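Local coordinates for alpha-1,3-glucanase (Paenibacillus glycanilyticus, PDB 6K0P), which probably hydrolyses the alpha-1,3-glucosidic linkages of alpha-1,3-glucan as a glycoside hydrolase of family 87, at residues A[196-210]-A[220-232]. The protein carries 1 engineered substitution. Numbering follows the deposited sequence.
Sequences IDQALTEFRQDNTKK and TINSKIFLYGRAT. With SO4 (sulfate ion), chain F.
Covering what is probably the N-terminal end of a right-handed parallel beta-helix, as in pectate lyase-like proteins, helix 196-204 sets L200 and F203 against strand 224-227 and the loop after it. The R230 guanidinium binds carbonyls of the helix end and of the turn that follows. Its NH2 donates to K209 O of that turn, in the guanidinium plane (161°). NH2 also reaches F203 O (3.0 Å) from above the carbonyl plane, opposite D206 N, while NH1 donates to R204 O. With CG between backbone N and carbonyl carbon (chi1 65°), the extended chain carries this group across one face of the F203 ring, an off-centre cation-pi contact with CZ 4.0 Å from the centroid; T232 CG2 covers the opposite face. A leucine at R230 would probably cost R204 O and K209 O their arginine donors, leave F203 O relying on D206 N, and take the cation from the ring. Branched aliphatics suit the buried side: L200 CD1 fits tightly against I225 CG2 (3.4 Å). Outside, R204 CD lies over the Y228 ring, while NE and NH2 grip a sulfate, probably from the crystallisation liquor. I196 and L200 touch I212 of strand 211-214, and strand 224-227 pairs in parallel with strand 256-259.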
ATOM      1  N   ILE A 196       4.842  18.064 -22.875  1.00 15.54           N
ATOM      2  CA  ILE A 196       3.518  17.921 -22.268  1.00 15.83           C
ATOM      3  C   ILE A 196       2.844  19.283 -22.102  1.00 14.48           C
ATOM      4  O   ILE A 196       1.677  19.468 -22.470  1.00 14.72           O
ATOM      5  CB  ILE A 196       3.626  17.162 -20.932  1.00 15.08           C
ATOM      6  CG1 ILE A 196       4.140  15.737 -21.163  1.00 14.28           C
ATOM      7  CG2 ILE A 196       2.282  17.146 -20.213  1.00 16.10           C
ATOM      8  CD1 ILE A 196       4.566  15.009 -19.887  1.00 15.93           C
ATOM      9  N   ASP A 197       3.572  20.261 -21.550  1.00 17.53           N
ATOM     10  CA  ASP A 197       2.996  21.596 -21.383  1.00 16.84           C
ATOM     11  C   ASP A 197       2.600  22.216 -22.721  1.00 15.73           C
ATOM     12  O   ASP A 197       1.562  22.879 -22.817  1.00 16.35           O
ATOM     13  CB  ASP A 197       3.974  22.519 -20.654  1.00 20.40           C
ATOM     14  CG  ASP A 197       3.727  22.581 -19.147  1.00 25.41           C
ATOM     15  OD1 ASP A 197       2.566  22.412 -18.691  1.00 23.64           O
ATOM     16  OD2 ASP A 197       4.701  22.851 -18.417  1.00 24.22           O
ATOM     17  N   GLN A 198       3.425  22.032 -23.759  1.00 17.40           N
ATOM     18  CA  GLN A 198       3.100  22.601 -25.068  1.00 15.06           C
ATOM     19  C   GLN A 198       1.880  21.924 -25.684  1.00 15.24           C
ATOM     20  O   GLN A 198       1.031  22.591 -26.294  1.00 15.27           O
ATOM     21  CB  GLN A 198       4.312  22.518 -25.997  1.00 19.32           C
ATOM     22  CG  GLN A 198       5.454  23.433 -25.576  1.00 24.11           C
ATOM     23  CD  GLN A 198       6.702  23.234 -26.409  1.00 31.45           C
ATOM     24  OE1 GLN A 198       7.063  22.107 -26.760  1.00 24.35           O
ATOM     25  NE2 GLN A 198       7.377  24.334 -26.728  1.00 33.47           N
ATOM     26  N   ALA A 199       1.774  20.601 -25.536  1.00 16.20           N
ATOM     27  CA  ALA A 199       0.595  19.895 -26.025  1.00 14.24           C
ATOM     28  C   ALA A 199      -0.663  20.365 -25.305  1.00 14.54           C
ATOM     29  O   ALA A 199      -1.715  20.541 -25.931  1.00 12.17           O
ATOM     30  CB  ALA A 199       0.782  18.385 -25.864  1.00 13.83           C
ATOM     31  N   LEU A 200      -0.565  20.598 -23.991  1.00 13.19           N
ATOM     32  CA  LEU A 200      -1.720  21.063 -23.228  1.00 12.59           C
ATOM     33  C   LEU A 200      -2.131  22.474 -23.630  1.00 13.86           C
ATOM     34  O   LEU A 200      -3.325  22.782 -23.673  1.00 14.43           O
ATOM     35  CB  LEU A 200      -1.436  20.988 -21.726  1.00 12.53           C
ATOM     36  CG  LEU A 200      -1.520  19.573 -21.151  1.00 13.78           C
ATOM     37  CD1 LEU A 200      -0.908  19.554 -19.765  1.00 13.40           C
ATOM     38  CD2 LEU A 200      -2.955  19.075 -21.092  1.00 13.97           C
ATOM     39  N   THR A 201      -1.162  23.343 -23.923  1.00 15.19           N
ATOM     40  CA  THR A 201      -1.503  24.679 -24.407  1.00 17.57           C
ATOM     41  C   THR A 201      -2.260  24.600 -25.727  1.00 17.17           C
ATOM     42  O   THR A 201      -3.280  25.275 -25.914  1.00 16.72           O
ATOM     43  CB  THR A 201      -0.238  25.525 -24.547  1.00 18.10           C
ATOM     44  OG1 THR A 201       0.342  25.719 -23.253  1.00 18.78           O
ATOM     45  CG2 THR A 201      -0.571  26.892 -25.144  1.00 18.84           C
ATOM     46  N   GLU A 202      -1.778  23.767 -26.653  1.00 15.71           N
ATOM     47  CA  GLU A 202      -2.483  23.578 -27.915  1.00 14.59           C
ATOM     48  C   GLU A 202      -3.886  23.028 -27.679  1.00 15.06           C
ATOM     49  O   GLU A 202      -4.847  23.438 -28.341  1.00 16.64           O
ATOM     50  CB  GLU A 202      -1.667  22.644 -28.812  1.00 17.09           C
ATOM     51  CG  GLU A 202      -2.217  22.480 -30.206  1.00 24.63           C
ATOM     52  CD  GLU A 202      -1.356  21.569 -31.063  1.00 24.52           C
ATOM     53  OE1 GLU A 202      -0.126  21.500 -30.819  1.00 17.99           O
ATOM     54  OE2 GLU A 202      -1.928  20.919 -31.969  1.00 22.45           O
ATOM     55  N   PHE A 203      -4.026  22.099 -26.731  1.00 13.45           N
ATOM     56  CA  PHE A 203      -5.350  21.585 -26.399  1.00 13.46           C
ATOM     57  C   PHE A 203      -6.258  22.688 -25.861  1.00 16.72           C
ATOM     58  O   PHE A 203      -7.412  22.816 -26.285  1.00 15.40           O
ATOM     59  CB  PHE A 203      -5.232  20.424 -25.400  1.00 13.82           C
ATOM     60  CG  PHE A 203      -6.419  20.293 -24.486  1.00 12.17           C
ATOM     61  CD1 PHE A 203      -7.565  19.620 -24.893  1.00 10.85           C
ATOM     62  CD2 PHE A 203      -6.407  20.869 -23.219  1.00 14.96           C
ATOM     63  CE1 PHE A 203      -8.671  19.512 -24.058  1.00 13.65           C
ATOM     64  CE2 PHE A 203      -7.508  20.768 -22.383  1.00 13.66           C
ATOM     65  CZ  PHE A 203      -8.634  20.092 -22.794  1.00 12.50           C
ATOM     66  N   ARG A 204      -5.760  23.490 -24.916  1.00 14.73           N
ATOM     67  CA  ARG A 204      -6.615  24.499 -24.295  1.00 15.57           C
ATOM     68  C   ARG A 204      -7.126  25.495 -25.325  1.00 17.97           C
ATOM     69  O   ARG A 204      -8.288  25.919 -25.268  1.00 17.94           O
ATOM     70  CB  ARG A 204      -5.876  25.224 -23.162  1.00 16.89           C
ATOM     71  CG  ARG A 204      -5.716  24.418 -21.868  1.00 16.97           C
ATOM     72  CD  ARG A 204      -5.252  25.315 -20.714  1.00 14.83           C
ATOM     73  NE  ARG A 204      -4.242  26.253 -21.187  1.00 19.13           N
ATOM     74  CZ  ARG A 204      -2.941  26.002 -21.209  1.00 17.25           C
ATOM     75  NH1 ARG A 204      -2.473  24.839 -20.763  1.00 18.24           N
ATOM     76  NH2 ARG A 204      -2.101  26.920 -21.672  1.00 23.22           N
ATOM     77  N   GLN A 205      -6.287  25.845 -26.297  1.00 17.39           N
ATOM     78  CA  GLN A 205      -6.613  26.893 -27.258  1.00 16.34           C
ATOM     79  C   GLN A 205      -7.402  26.400 -28.462  1.00 22.04           C
ATOM     80  O   GLN A 205      -7.709  27.208 -29.347  1.00 23.41           O
ATOM     81  CB  GLN A 205      -5.331  27.599 -27.715  1.00 19.75           C
ATOM     82  CG  GLN A 205      -4.663  28.369 -26.589  1.00 18.80           C
ATOM     83  CD  GLN A 205      -3.305  28.938 -26.964  1.00 29.17           C
ATOM     84  OE1 GLN A 205      -2.829  28.761 -28.086  1.00 32.88           O
ATOM     85  NE2 GLN A 205      -2.672  29.617 -26.017  1.00 26.75           N
ATOM     86  N   ASP A 206      -7.740  25.113 -28.523  1.00 19.50           N
ATOM     87  CA  ASP A 206      -8.490  24.550 -29.647  1.00 19.07           C
ATOM     88  C   ASP A 206      -9.630  23.699 -29.092  1.00 20.80           C
ATOM     89  O   ASP A 206      -9.414  22.566 -28.646  1.00 17.24           O
ATOM     90  CB  ASP A 206      -7.581  23.752 -30.574  1.00 21.27           C
ATOM     91  CG  ASP A 206      -8.290  23.282 -31.829  1.00 21.69           C
ATOM     92  OD1 ASP A 206      -9.537  23.278 -31.862  1.00 24.01           O
ATOM     93  OD2 ASP A 206      -7.586  22.916 -32.787  1.00 31.04           O
ATOM     94  N   ASN A 207     -10.846  24.251 -29.170  1.00 22.06           N
ATOM     95  CA  ASN A 207     -12.057  23.643 -28.627  1.00 23.73           C
ATOM     96  C   ASN A 207     -12.372  22.274 -29.209  1.00 18.08           C
ATOM     97  O   ASN A 207     -13.145  21.523 -28.603  1.00 23.55           O
ATOM     98  CB  ASN A 207     -13.242  24.561 -28.948  1.00 34.71           C
ATOM     99  CG  ASN A 207     -13.348  24.879 -30.437  1.00 45.26           C
ATOM    100  OD1 ASN A 207     -14.089  24.233 -31.171  1.00 50.55           O
ATOM    101  ND2 ASN A 207     -12.603  25.891 -30.885  1.00 46.86           N
ATOM    102  N   THR A 208     -11.832  21.941 -30.373  1.00 18.42           N
ATOM    103  CA  THR A 208     -12.086  20.637 -30.961  1.00 20.10           C
ATOM    104  C   THR A 208     -11.229  19.533 -30.352  1.00 20.30           C
ATOM    105  O   THR A 208     -11.461  18.357 -30.656  1.00 20.66           O
ATOM    106  CB  THR A 208     -11.861  20.686 -32.472  1.00 21.66           C
ATOM    107  OG1 THR A 208     -10.458  20.777 -32.748  1.00 24.10           O
ATOM    108  CG2 THR A 208     -12.587  21.890 -33.076  1.00 28.28           C
ATOM    109  N   LYS A 209     -10.259  19.869 -29.501  1.00 15.98           N
ATOM    110  CA  LYS A 209      -9.401  18.853 -28.906  1.00 14.15           C
ATOM    111  C   LYS A 209     -10.025  18.317 -27.627  1.00 15.38           C
ATOM    112  O   LYS A 209     -10.631  19.064 -26.854  1.00 15.31           O
ATOM    113  CB  LYS A 209      -8.006  19.401 -28.602  1.00 13.38           C
ATOM    114  CG  LYS A 209      -7.306  20.035 -29.789  1.00 17.59           C
ATOM    115  CD  LYS A 209      -7.082  19.056 -30.918  1.00 23.55           C
ATOM    116  CE  LYS A 209      -6.386  19.776 -32.066  1.00 23.52           C
ATOM    117  NZ  LYS A 209      -6.497  19.037 -33.342  1.00 18.27           N
ATOM    118  N   LYS A 210      -9.873  17.009 -27.411  1.00 14.37           N
ATOM    119  CA  LYS A 210     -10.312  16.366 -26.179  1.00 13.11           C
ATOM    120  C   LYS A 210      -9.215  16.286 -25.131  1.00 13.72           C
ATOM    121  O   LYS A 210      -9.518  16.121 -23.943  1.00 13.49           O
ATOM    122  CB  LYS A 210     -10.768  14.934 -26.475  1.00 17.22           C
ATOM    123  CG  LYS A 210     -11.995  14.840 -27.363  1.00 20.53           C
ATOM    124  CD  LYS A 210     -12.805  13.612 -26.982  1.00 33.84           C
ATOM    125  CE  LYS A 210     -13.212  12.807 -28.196  1.00 37.58           C
ATOM    126  NZ  LYS A 210     -13.261  11.349 -27.887  1.00 32.38           N
ATOM    127  N   THR A 220      10.277  13.675 -19.677  1.00 13.77           N
ATOM    128  CA  THR A 220      10.629  14.370 -18.447  1.00 12.82           C
ATOM    129  C   THR A 220       9.418  15.111 -17.899  1.00 12.91           C
ATOM    130  O   THR A 220       8.731  15.837 -18.628  1.00 14.61           O
ATOM    131  CB  THR A 220      11.755  15.365 -18.715  1.00 15.08           C
ATOM    132  OG1 THR A 220      12.962  14.646 -18.989  1.00 16.77           O
ATOM    133  CG2 THR A 220      11.977  16.275 -17.496  1.00 14.91           C
ATOM    134  N   ILE A 221       9.144  14.912 -16.618  1.00 11.32           N
ATOM    135  CA  ILE A 221       8.266  15.793 -15.863  1.00 12.70           C
ATOM    136  C   ILE A 221       9.137  16.479 -14.813  1.00 12.39           C
ATOM    137  O   ILE A 221       9.512  15.888 -13.792  1.00 13.22           O
ATOM    138  CB  ILE A 221       7.048  15.068 -15.275  1.00 12.44           C
ATOM    139  CG1 ILE A 221       7.432  13.778 -14.544  1.00 13.11           C
ATOM    140  CG2 ILE A 221       6.053  14.740 -16.384  1.00 14.82           C
ATOM    141  CD1 ILE A 221       6.273  13.190 -13.739  1.00 17.21           C
ATOM    142  N   ASN A 222       9.515  17.727 -15.089  1.00 13.52           N
ATOM    143  CA  ASN A 222      10.365  18.477 -14.172  1.00 12.23           C
ATOM    144  C   ASN A 222       9.606  19.596 -13.478  1.00 13.78           C
ATOM    145  O   ASN A 222      10.219  20.505 -12.908  1.00 16.62           O
ATOM    146  CB  ASN A 222      11.627  18.999 -14.865  1.00 15.78           C
ATOM    147  CG  ASN A 222      11.329  19.996 -15.965  1.00 21.34           C
ATOM    148  OD1 ASN A 222      10.215  20.500 -16.088  1.00 21.73           O
ATOM    149  ND2 ASN A 222      12.338  20.285 -16.780  1.00 26.03           N
ATOM    150  N   SER A 223       8.281  19.541 -13.511  1.00 12.40           N
ATOM    151  CA  SER A 223       7.457  20.581 -12.926  1.00 12.76           C
ATOM    152  C   SER A 223       6.120  19.974 -12.555  1.00 11.82           C
ATOM    153  O   SER A 223       5.806  18.837 -12.920  1.00 12.58           O
ATOM    154  CB  SER A 223       7.233  21.704 -13.929  1.00 14.84           C
ATOM    155  OG  SER A 223       6.460  21.217 -15.020  1.00 15.19           O
ATOM    156  N   LYS A 224       5.329  20.753 -11.829  1.00 11.64           N
ATOM    157  CA  LYS A 224       3.911  20.465 -11.674  1.00 10.62           C
ATOM    158  C   LYS A 224       3.179  20.975 -12.907  1.00 13.46           C
ATOM    159  O   LYS A 224       3.275  22.157 -13.261  1.00 15.51           O
ATOM    160  CB  LYS A 224       3.396  21.122 -10.398  1.00 13.30           C
ATOM    161  CG  LYS A 224       3.533  20.229  -9.196  1.00 15.60           C
ATOM    162  CD  LYS A 224       2.469  19.132  -9.235  1.00 13.82           C
ATOM    163  CE  LYS A 224       2.893  17.961  -8.379  1.00 14.21           C
ATOM    164  NZ  LYS A 224       1.729  17.071  -8.161  1.00 16.24           N
ATOM    165  N   ILE A 225       2.475  20.076 -13.579  1.00 11.12           N
ATOM    166  CA  ILE A 225       1.782  20.381 -14.823  1.00 10.53           C
ATOM    167  C   ILE A 225       0.329  20.681 -14.488  1.00 12.13           C
ATOM    168  O   ILE A 225      -0.402  19.810 -13.994  1.00 11.93           O
ATOM    169  CB  ILE A 225       1.922  19.220 -15.817  1.00 12.39           C
ATOM    170  CG1 ILE A 225       3.387  19.085 -16.236  1.00 14.96           C
ATOM    171  CG2 ILE A 225       1.067  19.471 -17.038  1.00 13.28           C
ATOM    172  CD1 ILE A 225       3.724  17.761 -16.887  1.00 18.29           C
ATOM    173  N   PHE A 226      -0.098  21.920 -14.754  1.00 12.22           N
ATOM    174  CA  PHE A 226      -1.417  22.377 -14.342  1.00 13.17           C
ATOM    175  C   PHE A 226      -2.457  22.106 -15.419  1.00 14.86           C
ATOM    176  O   PHE A 226      -2.234  22.386 -16.608  1.00 14.82           O
ATOM    177  CB  PHE A 226      -1.385  23.859 -13.956  1.00 14.50           C
ATOM    178  CG  PHE A 226      -0.830  24.077 -12.587  1.00 12.26           C
ATOM    179  CD1 PHE A 226       0.538  24.134 -12.388  1.00 12.56           C
ATOM    180  CD2 PHE A 226      -1.671  24.136 -11.483  1.00 13.69           C
ATOM    181  CE1 PHE A 226       1.068  24.289 -11.117  1.00 14.59           C
ATOM    182  CE2 PHE A 226      -1.158  24.297 -10.217  1.00 14.45           C
ATOM    183  CZ  PHE A 226       0.220  24.363 -10.024  1.00 12.79           C
ATOM    184  N   LEU A 227      -3.586  21.548 -14.995  1.00 12.35           N
ATOM    185  CA  LEU A 227      -4.719  21.293 -15.869  1.00 10.39           C
ATOM    186  C   LEU A 227      -5.782  22.316 -15.515  1.00 12.75           C
ATOM    187  O   LEU A 227      -6.186  22.422 -14.351  1.00 13.86           O
ATOM    188  CB  LEU A 227      -5.260  19.871 -15.688  1.00 11.85           C
ATOM    189  CG  LEU A 227      -4.247  18.735 -15.866  1.00 15.50           C
ATOM    190  CD1 LEU A 227      -4.978  17.382 -15.946  1.00 15.22           C
ATOM    191  CD2 LEU A 227      -3.397  18.962 -17.096  1.00 17.47           C
ATOM    192  N   TYR A 228      -6.192  23.094 -16.507  1.00 12.76           N
ATOM    193  CA  TYR A 228      -7.170  24.159 -16.321  1.00 13.17           C
ATOM    194  C   TYR A 228      -7.847  24.395 -17.665  1.00 13.82           C
ATOM    195  O   TYR A 228      -7.627  23.648 -18.625  1.00 12.12           O
ATOM    196  CB  TYR A 228      -6.521  25.412 -15.707  1.00 13.10           C
ATOM    197  CG  TYR A 228      -5.398  26.018 -16.529  1.00 13.39           C
ATOM    198  CD1 TYR A 228      -4.129  25.453 -16.533  1.00 11.37           C
ATOM    199  CD2 TYR A 228      -5.607  27.162 -17.290  1.00 14.63           C
ATOM    200  CE1 TYR A 228      -3.096  26.005 -17.286  1.00 13.00           C
ATOM    201  CE2 TYR A 228      -4.581  27.729 -18.036  1.00 13.95           C
ATOM    202  CZ  TYR A 228      -3.331  27.148 -18.030  1.00 13.39           C
ATOM    203  OH  TYR A 228      -2.307  27.696 -18.762  1.00 16.57           O
ATOM    204  N   GLY A 229      -8.679  25.431 -17.737  1.00 12.68           N
ATOM    205  CA  GLY A 229      -9.445  25.691 -18.942  1.00 13.72           C
ATOM    206  C   GLY A 229     -10.734  24.896 -18.962  1.00 15.12           C
ATOM    207  O   GLY A 229     -11.825  25.461 -18.848  1.00 14.79           O
ATOM    208  N   ARG A 230     -10.618  23.576 -19.099  1.00 13.88           N
ATOM    209  CA  ARG A 230     -11.774  22.691 -19.139  1.00 14.15           C
ATOM    210  C   ARG A 230     -11.308  21.274 -18.840  1.00 14.54           C
ATOM    211  O   ARG A 230     -10.105  21.006 -18.737  1.00 13.14           O
ATOM    212  CB  ARG A 230     -12.472  22.753 -20.506  1.00 13.69           C
ATOM    213  CG  ARG A 230     -11.633  22.247 -21.659  1.00 13.67           C
ATOM    214  CD  ARG A 230     -12.339  22.543 -22.989  1.00 14.06           C
ATOM    215  NE  ARG A 230     -11.687  21.910 -24.134  1.00 14.50           N
ATOM    216  CZ  ARG A 230     -10.685  22.451 -24.814  1.00 14.34           C
ATOM    217  NH1 ARG A 230     -10.200  23.637 -24.463  1.00 15.58           N
ATOM    218  NH2 ARG A 230     -10.168  21.807 -25.852  1.00 14.42           N
ATOM    219  N   ALA A 231     -12.278  20.369 -18.700  1.00 12.22           N
ATOM    220  CA  ALA A 231     -11.967  18.961 -18.489  1.00 13.05           C
ATOM    221  C   ALA A 231     -11.028  18.476 -19.586  1.00 12.61           C
ATOM    222  O   ALA A 231     -11.240  18.751 -20.770  1.00 14.53           O
ATOM    223  CB  ALA A 231     -13.256  18.134 -18.500  1.00 13.86           C
ATOM    224  N   THR A 232      -9.983  17.759 -19.179  1.00 11.40           N
ATOM    225  CA  THR A 232      -8.877  17.376 -20.049  1.00 10.96           C
ATOM    226  C   THR A 232      -8.684  15.871 -19.958  1.00 12.26           C
ATOM    227  O   THR A 232      -8.738  15.299 -18.867  1.00 12.01           O
ATOM    228  CB  THR A 232      -7.594  18.038 -19.532  1.00 11.64           C
ATOM    229  OG1 THR A 232      -7.782  19.460 -19.453  1.00 12.99           O
ATOM    230  CG2 THR A 232      -6.396  17.731 -20.420  1.00 14.14           C
TER
HETATM  231  S   SO4 F2002      -4.458  29.960 -22.620  1.00 28.28           S
HETATM  232  O1  SO4 F2002      -4.108  31.197 -21.925  1.00 40.44           O
HETATM  233  O2  SO4 F2002      -5.213  29.091 -21.714  1.00 33.63           O
HETATM  234  O3  SO4 F2002      -5.297  30.280 -23.774  1.00 32.98           O
HETATM  235  O4  SO4 F2002      -3.237  29.297 -23.070  1.00 27.28           O
HETATM  236  O   HOH W   1       7.380  17.027 -20.993  1.00 24.29           O
HETATM  237  O   HOH W   2       1.748  23.699 -16.079  1.00 15.19           O
HETATM  238  O   HOH W   3       4.675  23.064 -15.879  1.00 16.71           O
HETATM  239  O   HOH W   4      -3.550  22.843 -19.234  1.00 16.73           O
HETATM  240  O   HOH W   5     -12.811  19.253 -24.695  1.00 21.64           O
HETATM  241  O   HOH W   6     -11.717  17.047 -22.934  1.00 17.82           O